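Local coordinates for protein GMP reductase (PDB 6JIG) that probably catalyses the NADPH-dependent deamination of GMP to IMP, and also binds guanine nucleotides in a pair of CBS domains, at residues Q60-A65 with G438-I443; A288-S293 with I349-L354; V312-G315 with T320-V323; L373-A378 with K396-M401. The protein carries 1 engineered substitution. All coordinates share one frame; numbering follows the deposited sequence.

Contact 1. Residues Q60-A65 with G438-I443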
loop_
_atom_site.group_PDB
_atom_site.type_symbol
_atom_site.label_atom_id
_atom_site.label_comp_id
_atom_site.label_asym_id
_atom_site.label_seq_id
_atom_site.Cartn_x
_atom_site.Cartn_y
_atom_site.Cartn_z
ATOM N N GLN A 60 -17.397 17.515 -32.417
ATOM C CA GLN A 60 -18.622 18.277 -32.658
ATOM C C GLN A 60 -19.544 18.293 -31.436
ATOM O O GLN A 60 -20.193 19.309 -31.160
ATOM C CB GLN A 60 -19.353 17.743 -33.901
ATOM C CG GLN A 60 -19.855 16.316 -33.789
ATOM C CD GLN A 60 -18.893 15.315 -34.406
ATOM O OE1 GLN A 60 -17.672 15.416 -34.243
ATOM N NE2 GLN A 60 -19.440 14.340 -35.119
ATOM N N ARG A 61 -19.624 17.193 -30.683
ATOM C CA ARG A 61 -20.558 17.181 -29.560
ATOM C C ARG A 61 -20.112 18.130 -28.449
ATOM O O ARG A 61 -20.949 18.801 -27.829
ATOM C CB ARG A 61 -20.738 15.760 -29.024
ATOM C CG ARG A 61 -21.819 14.962 -29.772
ATOM C CD ARG A 61 -21.916 13.515 -29.289
ATOM N N MET A 62 -18.803 18.213 -28.196
ATOM C CA MET A 62 -18.292 19.145 -27.188
ATOM C C MET A 62 -18.455 20.592 -27.644
ATOM O O MET A 62 -18.853 21.456 -26.855
ATOM C CB MET A 62 -16.817 18.844 -26.891
ATOM C CG MET A 62 -16.144 19.874 -25.973
ATOM S SD MET A 62 -16.875 19.816 -24.300
ATOM C CE MET A 62 -16.312 18.201 -23.742
ATOM N N ALA A 63 -18.135 20.875 -28.912
ATOM C CA ALA A 63 -18.278 22.231 -29.435
ATOM C C ALA A 63 -19.720 22.713 -29.329
ATOM O O ALA A 63 -19.974 23.873 -28.984
ATOM C CB ALA A 63 -17.794 22.293 -30.890
ATOM N N VAL A 64 -20.682 21.829 -29.602
ATOM C CA VAL A 64 -22.092 22.205 -29.492
ATOM C C VAL A 64 -22.451 22.506 -28.045
ATOM O O VAL A 64 -23.136 23.496 -27.742
ATOM C CB VAL A 64 -22.980 21.088 -30.068
ATOM C CG1 VAL A 64 -24.431 21.259 -29.594
ATOM C CG2 VAL A 64 -22.894 21.075 -31.589
ATOM N N ALA A 65 -21.990 21.661 -27.124
ATOM C CA ALA A 65 -22.326 21.849 -25.719
ATOM C C ALA A 65 -21.723 23.139 -25.180
ATOM O O ALA A 65 -22.380 23.879 -24.441
ATOM C CB ALA A 65 -21.860 20.638 -24.911
ATOM N N GLY A 438 -19.721 12.530 -16.621
ATOM C CA GLY A 438 -21.095 12.863 -16.933
ATOM C C GLY A 438 -21.184 13.959 -17.976
ATOM O O GLY A 438 -20.198 14.283 -18.639
ATOM N N PRO A 439 -22.366 14.554 -18.149
ATOM C CA PRO A 439 -22.508 15.624 -19.144
ATOM C C PRO A 439 -21.694 16.855 -18.768
ATOM O O PRO A 439 -21.525 17.178 -17.588
ATOM C CB PRO A 439 -24.011 15.925 -19.133
ATOM C CG PRO A 439 -24.483 15.444 -17.799
ATOM C CD PRO A 439 -23.640 14.251 -17.477
ATOM N N VAL A 440 -21.200 17.550 -19.799
ATOM C CA VAL A 440 -20.277 18.667 -19.585
ATOM C C VAL A 440 -21.009 19.909 -19.078
ATOM O O VAL A 440 -20.408 20.753 -18.406
ATOM C CB VAL A 440 -19.489 18.973 -20.876
ATOM C CG1 VAL A 440 -20.349 19.712 -21.861
ATOM C CG2 VAL A 440 -18.243 19.800 -20.570
ATOM N N GLY A 441 -22.299 20.043 -19.379
ATOM C CA GLY A 441 -23.075 21.202 -18.984
ATOM C C GLY A 441 -23.025 21.543 -17.503
ATOM O O GLY A 441 -22.637 22.650 -17.115
ATOM N N PRO A 442 -23.429 20.604 -16.644
ATOM C CA PRO A 442 -23.369 20.879 -15.196
ATOM C C PRO A 442 -21.964 21.186 -14.704
ATOM O O PRO A 442 -21.799 21.983 -13.770
ATOM C CB PRO A 442 -23.913 19.589 -14.562
ATOM C CG PRO A 442 -24.729 18.939 -15.640
ATOM C CD PRO A 442 -24.059 19.303 -16.942
ATOM N N ILE A 443 -20.948 20.565 -15.304
ATOM C CA ILE A 443 -19.566 20.826 -14.912
ATOM C C ILE A 443 -19.174 22.256 -15.256
ATOM O O ILE A 443 -18.569 22.963 -14.437
ATOM C CB ILE A 443 -18.634 19.802 -15.581
ATOM C CG1 ILE A 443 -18.761 18.448 -14.891
ATOM C CG2 ILE A 443 -17.196 20.264 -15.527
ATOM C CD1 ILE A 443 -18.327 17.322 -15.763
#
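A65 and M62 meet V440 from a helix whose shortest backbone hydrogen bond within residues 60-65 runs from V64 N to Q60 O, 3.0 Å. The next, from A65 N to R61 O at 3.1 Å, continues the same alpha-helical pattern. No polar atom bridges the two segments, and the junction is wholly apolar. V440 supplies all of one side by splitting its two methyls between two partners. CG1 meets the methyl of A65, with V440 CG1 and A65 CB 3.5 Å apart. CG2 faces the end of M62, lying 4.0 Å from M62 SD. M62 CG stands anti to the backbone N (chi1 173°), and bends at the next two torsions curl the thioether round until SD and CE both lie beside that methyl; the two side chains cross at about a right angle. The residue types fit these roles. Alanine keeps the helix surface low where A65 CA and G441 CA are 6.8 Å apart, methionine is flexible enough to reach from a CB that does not point at its partner, and the forked valine serves both. V440 N is hydrogen-bonded to OE1 of E382. Helix 60-68 follows barrel strand 49-51. Q60, A63 and V64 pack on helix 81-93, while M62 and A65 meet V440 of helix 440-457, so that the early helix 60-68 lies between another early helix and one from near the end of the chain.

Contact 2. Residues A288-S293 with I349-L354. With 5GP (guanosine-5'-monophosphate), chain B.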
loop_
_atom_site.group_PDB
_atom_site.type_symbol
_atom_site.label_atom_id
_atom_site.label_comp_id
_atom_site.label_asym_id
_atom_site.label_seq_id
_atom_site.Cartn_x
_atom_site.Cartn_y
_atom_site.Cartn_z
ATOM N N ALA A 288 -3.521 33.073 -32.110
ATOM C CA ALA A 288 -2.241 32.397 -32.290
ATOM C C ALA A 288 -1.598 32.105 -30.939
ATOM O O ALA A 288 -1.756 32.863 -29.984
ATOM C CB ALA A 288 -1.269 33.225 -33.127
ATOM N N GLY A 289 -0.865 31.003 -30.891
ATOM C CA GLY A 289 -0.121 30.588 -29.710
ATOM C C GLY A 289 0.693 29.368 -30.087
ATOM O O GLY A 289 0.673 28.926 -31.242
ATOM N N ASN A 290 1.398 28.797 -29.101
ATOM C CA ASN A 290 1.328 29.195 -27.694
ATOM C C ASN A 290 2.576 29.957 -27.262
ATOM O O ASN A 290 3.690 29.649 -27.700
ATOM C CB ASN A 290 1.152 27.960 -26.804
ATOM C CG ASN A 290 -0.302 27.608 -26.588
ATOM O OD1 ASN A 290 -1.145 27.883 -27.441
ATOM N ND2 ASN A 290 -0.611 27.028 -25.429
ATOM N N ILE A 291 2.388 30.939 -26.381
ATOM C CA ILE A 291 3.446 31.868 -26.028
ATOM C C ILE A 291 3.461 32.012 -24.517
ATOM O O ILE A 291 2.518 31.636 -23.821
ATOM C CB ILE A 291 3.271 33.252 -26.683
ATOM C CG1 ILE A 291 1.974 33.886 -26.210
ATOM C CG2 ILE A 291 3.331 33.151 -28.221
ATOM C CD1 ILE A 291 1.917 35.395 -26.455
ATOM N N ALA A 292 4.542 32.592 -24.018
ATOM C CA ALA A 292 4.625 32.743 -22.564
ATOM C C ALA A 292 5.489 33.925 -22.147
ATOM O O ALA A 292 5.937 33.939 -20.997
ATOM C CB ALA A 292 5.159 31.453 -21.923
ATOM N N SER A 293 5.737 34.906 -23.013
ATOM C CA SER A 293 6.576 36.050 -22.679
ATOM C C SER A 293 5.989 37.319 -23.276
ATOM O O SER A 293 5.250 37.281 -24.266
ATOM C CB SER A 293 8.018 35.879 -23.184
ATOM O OG SER A 293 8.075 36.003 -24.601
ATOM N N ILE A 349 -6.097 33.997 -24.040
ATOM C CA ILE A 349 -6.618 32.730 -23.527
ATOM C C ILE A 349 -5.547 32.116 -22.624
ATOM O O ILE A 349 -4.454 31.807 -23.100
ATOM C CB ILE A 349 -6.947 31.757 -24.676
ATOM C CG1 ILE A 349 -7.880 32.408 -25.711
ATOM C CG2 ILE A 349 -7.555 30.434 -24.118
ATOM C CD1 ILE A 349 -7.857 31.703 -27.058
ATOM N N ALA A 350 -5.848 31.903 -21.342
ATOM C CA ALA A 350 -4.923 31.179 -20.454
ATOM C C ALA A 350 -5.116 29.677 -20.648
ATOM O O ALA A 350 -6.120 29.117 -20.202
ATOM C CB ALA A 350 -5.152 31.579 -19.000
ATOM N N ASP A 351 -4.148 29.014 -21.294
ATOM C CA ASP A 351 -4.311 27.641 -21.786
ATOM C C ASP A 351 -3.437 26.671 -20.994
ATOM O O ASP A 351 -2.215 26.643 -21.178
ATOM C CB ASP A 351 -3.962 27.576 -23.277
ATOM C CG ASP A 351 -4.053 26.170 -23.849
ATOM O OD1 ASP A 351 -4.757 25.322 -23.259
ATOM O OD2 ASP A 351 -3.442 25.929 -24.913
ATOM N N GLY A 352 -4.061 25.850 -20.161
ATOM C CA GLY A 352 -3.341 24.735 -19.575
ATOM C C GLY A 352 -3.090 24.908 -18.080
ATOM O O GLY A 352 -2.889 26.020 -17.574
ATOM N N GLY A 353 -3.069 23.781 -17.369
ATOM C CA GLY A 353 -2.674 23.798 -15.975
ATOM C C GLY A 353 -3.776 24.151 -15.009
ATOM O O GLY A 353 -3.515 24.257 -13.803
ATOM N N LEU A 354 -5.005 24.322 -15.489
ATOM C CA LEU A 354 -6.125 24.664 -14.621
ATOM C C LEU A 354 -6.748 23.384 -14.092
ATOM O O LEU A 354 -6.980 22.442 -14.855
ATOM C CB LEU A 354 -7.163 25.493 -15.375
ATOM C CG LEU A 354 -6.558 26.809 -15.866
ATOM C CD1 LEU A 354 -7.342 27.325 -17.057
ATOM C CD2 LEU A 354 -6.590 27.824 -14.771
HETATM P P 5GP B . -5.086 20.909 -19.367
HETATM O O1P 5GP B . -4.118 21.047 -18.203
HETATM O O2P 5GP B . -5.396 19.470 -19.728
HETATM O O3P 5GP B . -6.299 21.800 -19.274
HETATM O "O5'" 5GP B . -4.242 21.549 -20.562
HETATM C "C5'" 5GP B . -4.612 21.411 -21.925
HETATM C "C4'" 5GP B . -3.626 22.132 -22.822
HETATM O "O4'" 5GP B . -2.382 21.395 -22.865
HETATM C "C3'" 5GP B . -4.010 22.250 -24.292
HETATM O "O3'" 5GP B . -4.966 23.273 -24.543
HETATM C "C2'" 5GP B . -2.652 22.463 -24.984
HETATM O "O2'" 5GP B . -2.238 23.822 -24.943
HETATM C "C1'" 5GP B . -1.701 21.686 -24.071
HETATM N N9 5GP B . -1.263 20.416 -24.662
HETATM C C8 5GP B . -2.034 19.426 -25.137
HETATM N N7 5GP B . -1.216 18.428 -25.564
HETATM C C5 5GP B . 0.061 18.813 -25.323
HETATM C C6 5GP B . 1.302 18.227 -25.527
HETATM O O6 5GP B . 1.366 17.085 -26.027
HETATM N N1 5GP B . 2.413 18.895 -25.180
HETATM C C2 5GP B . 2.353 20.119 -24.637
HETATM N N2 5GP B . 3.490 20.767 -24.293
HETATM N N3 5GP B . 1.158 20.717 -24.410
HETATM C C4 5GP B . 0.019 20.071 -24.752
#
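N290 and D351 meet through a single hydrogen bond buried at the C-terminal mouth of the barrel: N290 ND2 donates to D351 OD2 across 3.1 Å, nearly straight at 168°. The acceptor lies almost in the amide plane; the amide comes to OD2 on its anti side, 33° out of the carboxylate plane, and the two flat groups stand nearly perpendicular. K309 ties the pair together, its NZ forming a salt bridge with D351 OD2 and a hydrogen bond with N290 OD1; the lysine charge would be expected to steady the buried carboxylate. ND2 also donates to G311 O, which with K309 fixes the amide's rotation. Both residues end parallel strands, 285-291 and 348-351, where a TIM barrel carries its active site, with strand 307-310 between them. D351 CG, anti to the backbone N (chi1 178°), sends both oxygens to the GMP ribose: OD1 lies 2.4 Å from O3' and OD2 2.4 Å from O2', both doubtfully short. The backbones stay apart, N290 CA and D351 CA being 8.3 Å from each other, so only the two polar side chains bridge them. On the less buried side, the partly exposed G353 donates its N to phosphate O1P (3.0 Å).

Contact 3. Residues V312-G315 with T320-V323. With K (potassium ion), chain D; 5GP (guanosine-5'-monophosphate), chain B.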
loop_
_atom_site.group_PDB
_atom_site.type_symbol
_atom_site.label_atom_id
_atom_site.label_comp_id
_atom_site.label_asym_id
_atom_site.label_seq_id
_atom_site.Cartn_x
_atom_site.Cartn_y
_atom_site.Cartn_z
ATOM N N VAL A 312 3.144 27.514 -22.164
ATOM C CA VAL A 312 4.189 26.625 -22.681
ATOM C C VAL A 312 4.487 25.605 -21.585
ATOM O O VAL A 312 5.139 25.926 -20.584
ATOM C CB VAL A 312 5.445 27.399 -23.101
ATOM C CG1 VAL A 312 6.549 26.434 -23.594
ATOM C CG2 VAL A 312 5.103 28.396 -24.200
ATOM N N GLY A 313 3.936 24.399 -21.722
ATOM C CA GLY A 313 4.217 23.328 -20.794
ATOM C C GLY A 313 3.259 22.986 -19.651
ATOM O O GLY A 313 3.343 21.874 -19.124
ATOM N N PRO A 314 2.346 23.872 -19.228
ATOM C CA PRO A 314 1.599 23.584 -17.988
ATOM C C PRO A 314 0.489 22.547 -18.138
ATOM O O PRO A 314 -0.135 22.185 -17.128
ATOM C CB PRO A 314 1.011 24.954 -17.625
ATOM C CG PRO A 314 0.666 25.547 -18.963
ATOM C CD PRO A 314 1.766 25.041 -19.926
ATOM N N GLY A 315 0.223 22.061 -19.353
ATOM C CA GLY A 315 -0.921 21.187 -19.561
ATOM C C GLY A 315 -0.818 19.888 -18.779
ATOM O O GLY A 315 0.270 19.356 -18.547
ATOM N N THR A 320 6.570 18.887 -22.333
ATOM C CA THR A 320 7.553 19.793 -22.915
ATOM C C THR A 320 8.624 20.204 -21.909
ATOM O O THR A 320 9.806 20.310 -22.249
ATOM C CB THR A 320 6.831 21.030 -23.452
ATOM O OG1 THR A 320 6.005 20.650 -24.563
ATOM C CG2 THR A 320 7.804 22.111 -23.879
ATOM N N ARG A 321 8.218 20.498 -20.676
ATOM C CA ARG A 321 9.184 20.912 -19.675
ATOM C C ARG A 321 10.134 19.771 -19.317
ATOM O O ARG A 321 11.273 20.028 -18.918
ATOM C CB ARG A 321 8.443 21.452 -18.438
ATOM C CG ARG A 321 7.571 22.676 -18.771
ATOM C CD ARG A 321 6.782 23.221 -17.579
ATOM N NE ARG A 321 5.917 24.344 -17.947
ATOM C CZ ARG A 321 5.215 25.060 -17.073
ATOM N NH1 ARG A 321 5.283 24.782 -15.764
ATOM N NH2 ARG A 321 4.450 26.052 -17.502
ATOM N N LEU A 322 9.704 18.515 -19.482
ATOM C CA LEU A 322 10.585 17.385 -19.193
ATOM C C LEU A 322 11.420 16.967 -20.392
ATOM O O LEU A 322 12.532 16.460 -20.205
ATOM C CB LEU A 322 9.779 16.175 -18.709
ATOM C CG LEU A 322 8.858 16.446 -17.511
ATOM C CD1 LEU A 322 8.158 15.173 -17.072
ATOM C CD2 LEU A 322 9.630 17.062 -16.360
ATOM N N VAL A 323 10.915 17.153 -21.610
ATOM C CA VAL A 323 11.641 16.726 -22.804
ATOM C C VAL A 323 12.580 17.817 -23.304
ATOM O O VAL A 323 13.756 17.564 -23.580
ATOM C CB VAL A 323 10.650 16.288 -23.902
ATOM C CG1 VAL A 323 11.386 16.057 -25.203
ATOM C CG2 VAL A 323 9.920 15.026 -23.475
HETATM K K K D . 2.734 19.629 -17.546
HETATM P P 5GP B . -5.086 20.909 -19.367
HETATM O O1P 5GP B . -4.118 21.047 -18.203
HETATM O O2P 5GP B . -5.396 19.470 -19.728
HETATM O O3P 5GP B . -6.299 21.800 -19.274
HETATM O "O5'" 5GP B . -4.242 21.549 -20.562
HETATM C "C5'" 5GP B . -4.612 21.411 -21.925
HETATM C "C4'" 5GP B . -3.626 22.132 -22.822
HETATM O "O4'" 5GP B . -2.382 21.395 -22.865
HETATM C "C3'" 5GP B . -4.010 22.250 -24.292
HETATM O "O3'" 5GP B . -4.966 23.273 -24.543
HETATM C "C2'" 5GP B . -2.652 22.463 -24.984
HETATM O "O2'" 5GP B . -2.238 23.822 -24.943
HETATM C "C1'" 5GP B . -1.701 21.686 -24.071
HETATM N N9 5GP B . -1.263 20.416 -24.662
HETATM C C8 5GP B . -2.034 19.426 -25.137
HETATM N N7 5GP B . -1.216 18.428 -25.564
HETATM C C5 5GP B . 0.061 18.813 -25.323
HETATM C C6 5GP B . 1.302 18.227 -25.527
HETATM O O6 5GP B . 1.366 17.085 -26.027
HETATM N N1 5GP B . 2.413 18.895 -25.180
HETATM C C2 5GP B . 2.353 20.119 -24.637
HETATM N N2 5GP B . 3.490 20.767 -24.293
HETATM N N3 5GP B . 1.158 20.717 -24.410
HETATM C C4 5GP B . 0.019 20.071 -24.752
HETATM O O HOH W 1 5.487 20.314 -19.686
#
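G313 has a positive phi (99°), which suits a residue without a side chain, and its CA lies 5.3 Å from T320 CA. This is the potassium-binding loop of the IMPDH/GMPR family, set after barrel strand 307-310 and carrying position 318, where an engineered alanine occupies the predicted thioimidate site. R321 reaches back over the loop, its chain extended from CG to NE, and grips one atom, V312 O, side-on with two hydrogen bonds, both bent to about 150°. Its NE lies 3.2 Å from V312 O, in the carbonyl plane and on a lone pair. R321 NH2 is also 3.2 Å from V312 O, but stands 41° above that plane. Together they hold the carbonyl oxygen in the guanidinium plane, at its edge, whereas G313 O and P314 N lie over one face; the rigid proline ring also brings P314 CB against NH2. The arginine has its strongest polar partner in S483 of the second subunit. T320 faces the nucleotide instead: its OG1 accepts a short 2.5 Å hydrogen bond from GMP N2, and E428 is a second partner of that hydroxyl. Backbone carbonyls hold the potassium ion, G313 O at 2.8 Å and G315 O at 2.7 Å. A318 O and the carbonyls of E482, S483 and G484 of the second subunit complete the site. G313 O has one further partner, a water that donates to it over 2.7 Å and accepts from R321 N.

Contact 4. Residues L373-A378 with K396-M401. With 5GP (guanosine-5'-monophosphate), chain B.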
loop_
_atom_site.group_PDB
_atom_site.type_symbol
_atom_site.label_atom_id
_atom_site.label_comp_id
_atom_site.label_asym_id
_atom_site.label_seq_id
_atom_site.Cartn_x
_atom_site.Cartn_y
_atom_site.Cartn_z
ATOM N N LEU A 373 -9.594 24.713 -21.358
ATOM C CA LEU A 373 -9.588 23.551 -20.479
ATOM C C LEU A 373 -9.510 22.271 -21.291
ATOM O O LEU A 373 -10.301 22.073 -22.221
ATOM C CB LEU A 373 -10.843 23.504 -19.617
ATOM C CG LEU A 373 -11.207 24.763 -18.841
ATOM C CD1 LEU A 373 -12.483 24.498 -18.064
ATOM C CD2 LEU A 373 -10.058 25.103 -17.900
ATOM N N GLY A 374 -8.560 21.409 -20.934
ATOM C CA GLY A 374 -8.519 20.069 -21.487
ATOM C C GLY A 374 -8.993 19.070 -20.446
ATOM O O GLY A 374 -10.130 18.585 -20.492
ATOM N N ASN A 375 -8.122 18.798 -19.464
ATOM C CA ASN A 375 -8.377 17.752 -18.475
ATOM C C ASN A 375 -9.719 17.918 -17.766
ATOM O O ASN A 375 -10.440 16.936 -17.551
ATOM C CB ASN A 375 -7.231 17.736 -17.453
ATOM C CG ASN A 375 -7.319 16.561 -16.495
ATOM O OD1 ASN A 375 -7.761 15.469 -16.864
ATOM N ND2 ASN A 375 -6.877 16.775 -15.261
ATOM N N MET A 376 -10.068 19.144 -17.370
ATOM C CA MET A 376 -11.317 19.327 -16.633
ATOM C C MET A 376 -12.555 18.958 -17.454
ATOM O O MET A 376 -13.595 18.650 -16.866
ATOM C CB MET A 376 -11.407 20.761 -16.113
ATOM C CG MET A 376 -10.365 21.046 -15.022
ATOM S SD MET A 376 -10.240 22.803 -14.600
ATOM C CE MET A 376 -11.693 22.859 -13.595
ATOM N N LEU A 377 -12.472 18.955 -18.788
ATOM C CA LEU A 377 -13.603 18.563 -19.629
ATOM C C LEU A 377 -13.452 17.175 -20.240
ATOM O O LEU A 377 -14.433 16.642 -20.786
ATOM C CB LEU A 377 -13.812 19.582 -20.768
ATOM C CG LEU A 377 -13.891 21.057 -20.351
ATOM C CD1 LEU A 377 -13.982 21.967 -21.577
ATOM C CD2 LEU A 377 -15.050 21.312 -19.411
ATOM N N ALA A 378 -12.261 16.587 -20.194
ATOM C CA ALA A 378 -12.092 15.236 -20.707
ATOM C C ALA A 378 -12.918 14.270 -19.867
ATOM O O ALA A 378 -13.204 14.523 -18.693
ATOM C CB ALA A 378 -10.614 14.842 -20.698
ATOM N N LYS A 396 -12.227 7.476 -19.378
ATOM C CA LYS A 396 -11.997 7.848 -20.768
ATOM C C LYS A 396 -10.538 8.257 -20.931
ATOM O O LYS A 396 -9.886 8.695 -19.980
ATOM C CB LYS A 396 -12.917 8.998 -21.223
ATOM C CG LYS A 396 -14.302 8.563 -21.694
ATOM C CD LYS A 396 -14.999 9.674 -22.490
ATOM C CE LYS A 396 -16.442 9.317 -22.784
ATOM N NZ LYS A 396 -17.047 10.255 -23.768
ATOM N N ILE A 397 -10.031 8.114 -22.153
ATOM C CA ILE A 397 -8.644 8.453 -22.452
ATOM C C ILE A 397 -8.493 9.965 -22.555
ATOM O O ILE A 397 -9.353 10.659 -23.114
ATOM C CB ILE A 397 -8.187 7.761 -23.751
ATOM C CG1 ILE A 397 -8.184 6.240 -23.582
ATOM C CG2 ILE A 397 -6.803 8.254 -24.173
ATOM C CD1 ILE A 397 -7.335 5.761 -22.424
ATOM N N ILE A 398 -7.401 10.484 -21.992
ATOM C CA ILE A 398 -6.904 11.820 -22.297
ATOM C C ILE A 398 -5.445 11.674 -22.714
ATOM O O ILE A 398 -4.697 10.890 -22.116
ATOM C CB ILE A 398 -7.062 12.792 -21.103
ATOM C CG1 ILE A 398 -6.782 14.234 -21.539
ATOM C CG2 ILE A 398 -6.176 12.373 -19.909
ATOM C CD1 ILE A 398 -6.863 15.233 -20.401
ATOM N N ARG A 399 -5.049 12.386 -23.767
ATOM C CA ARG A 399 -3.708 12.192 -24.296
ATOM C C ARG A 399 -3.176 13.487 -24.893
ATOM O O ARG A 399 -3.925 14.292 -25.460
ATOM C CB ARG A 399 -3.677 11.066 -25.339
ATOM C CG ARG A 399 -4.383 11.390 -26.640
ATOM C CD ARG A 399 -4.584 10.133 -27.452
ATOM N NE ARG A 399 -5.232 10.406 -28.729
ATOM C CZ ARG A 399 -5.689 9.458 -29.539
ATOM N NH1 ARG A 399 -5.561 8.183 -29.192
ATOM N NH2 ARG A 399 -6.271 9.781 -30.690
ATOM N N GLY A 400 -1.864 13.670 -24.761
ATOM C CA GLY A 400 -1.229 14.849 -25.312
ATOM C C GLY A 400 -1.182 14.810 -26.826
ATOM O O GLY A 400 -1.048 13.752 -27.442
ATOM N N MET A 401 -1.306 15.996 -27.430
ATOM C CA MET A 401 -1.244 16.136 -28.880
ATOM C C MET A 401 0.181 16.064 -29.421
ATOM O O MET A 401 0.360 15.971 -30.641
ATOM C CB MET A 401 -1.909 17.451 -29.304
ATOM C CG MET A 401 -3.403 17.517 -28.946
ATOM S SD MET A 401 -4.418 16.369 -29.932
ATOM C CE MET A 401 -4.805 17.412 -31.349
HETATM P P 5GP B . -5.086 20.909 -19.367
HETATM O O1P 5GP B . -4.118 21.047 -18.203
HETATM O O2P 5GP B . -5.396 19.470 -19.728
HETATM O O3P 5GP B . -6.299 21.800 -19.274
HETATM O "O5'" 5GP B . -4.242 21.549 -20.562
HETATM C "C5'" 5GP B . -4.612 21.411 -21.925
HETATM C "C4'" 5GP B . -3.626 22.132 -22.822
HETATM O "O4'" 5GP B . -2.382 21.395 -22.865
HETATM C "C3'" 5GP B . -4.010 22.250 -24.292
HETATM O "O3'" 5GP B . -4.966 23.273 -24.543
HETATM C "C2'" 5GP B . -2.652 22.463 -24.984
HETATM O "O2'" 5GP B . -2.238 23.822 -24.943
HETATM C "C1'" 5GP B . -1.701 21.686 -24.071
HETATM N N9 5GP B . -1.263 20.416 -24.662
HETATM C C8 5GP B . -2.034 19.426 -25.137
HETATM N N7 5GP B . -1.216 18.428 -25.564
HETATM C C5 5GP B . 0.061 18.813 -25.323
HETATM C C6 5GP B . 1.302 18.227 -25.527
HETATM O O6 5GP B . 1.366 17.085 -26.027
HETATM N N1 5GP B . 2.413 18.895 -25.180
HETATM C C2 5GP B . 2.353 20.119 -24.637
HETATM N N2 5GP B . 3.490 20.767 -24.293
HETATM N N3 5GP B . 1.158 20.717 -24.410
HETATM C C4 5GP B . 0.019 20.071 -24.752
#
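I398 reaches from strand 393-399 into the turn formed by residues 374-378, and its side chain carries most of the contact. CB starts 4.1 Å from A378 CB. With CG1 anti to the backbone N (chi1 -169°), the branch runs straight out along that methyl, I398 CG1 being 4.0 Å from A378 CB. CD1 then enters the turn, 3.5 Å from N375 CA and close to the same alanine methyl. N375 OD1 also lies beside CD1, the two side chains crossing at about a right angle. The ethyl arm of isoleucine is long enough to reach into the turn, and a small alanine lets it approach. G374 O tightens the turn, accepting from both L377 N and A378 N. Its opening amides face the nucleotide: G374 N gives a hydrogen bond to GMP O3P (2.8 Å) and N375 N another to O2P, also 2.8 Å. G374 has no side chain to obstruct the phosphate. M401 N donates to purine N7 over 3.1 Å, so the two segments hold the phosphate and N7. With G353 N after strand 348-351, these amides resemble the phosphate site that many TIM barrels form after strands seven and eight.

In the fold
All four contacts are buried and belong to the barrel domain, but their chemistry changes with position. Contacts 1 and 4 meet by apolar packing, contacts 2 and 3 by polar bonds; contact 1 joins outer helices without any ligand, and contact 4 is polar only towards GMP. Contacts 2, 3 and 4 gather at the C-terminal ends of the strands and share one GMP: contact 2 takes the ribose hydroxyls and a phosphate oxygen, contact 3 the exocyclic amine, contact 4 the phosphate and N7. Contacts 3 and 4 also reach a second subunit, contact 3 through potassium. L377 packs against V440, joining contacts 1 and 4. P314 packs on D351 and G352, joining contacts 2 and 3, while L354 packs on L373 between contacts 2 and 4.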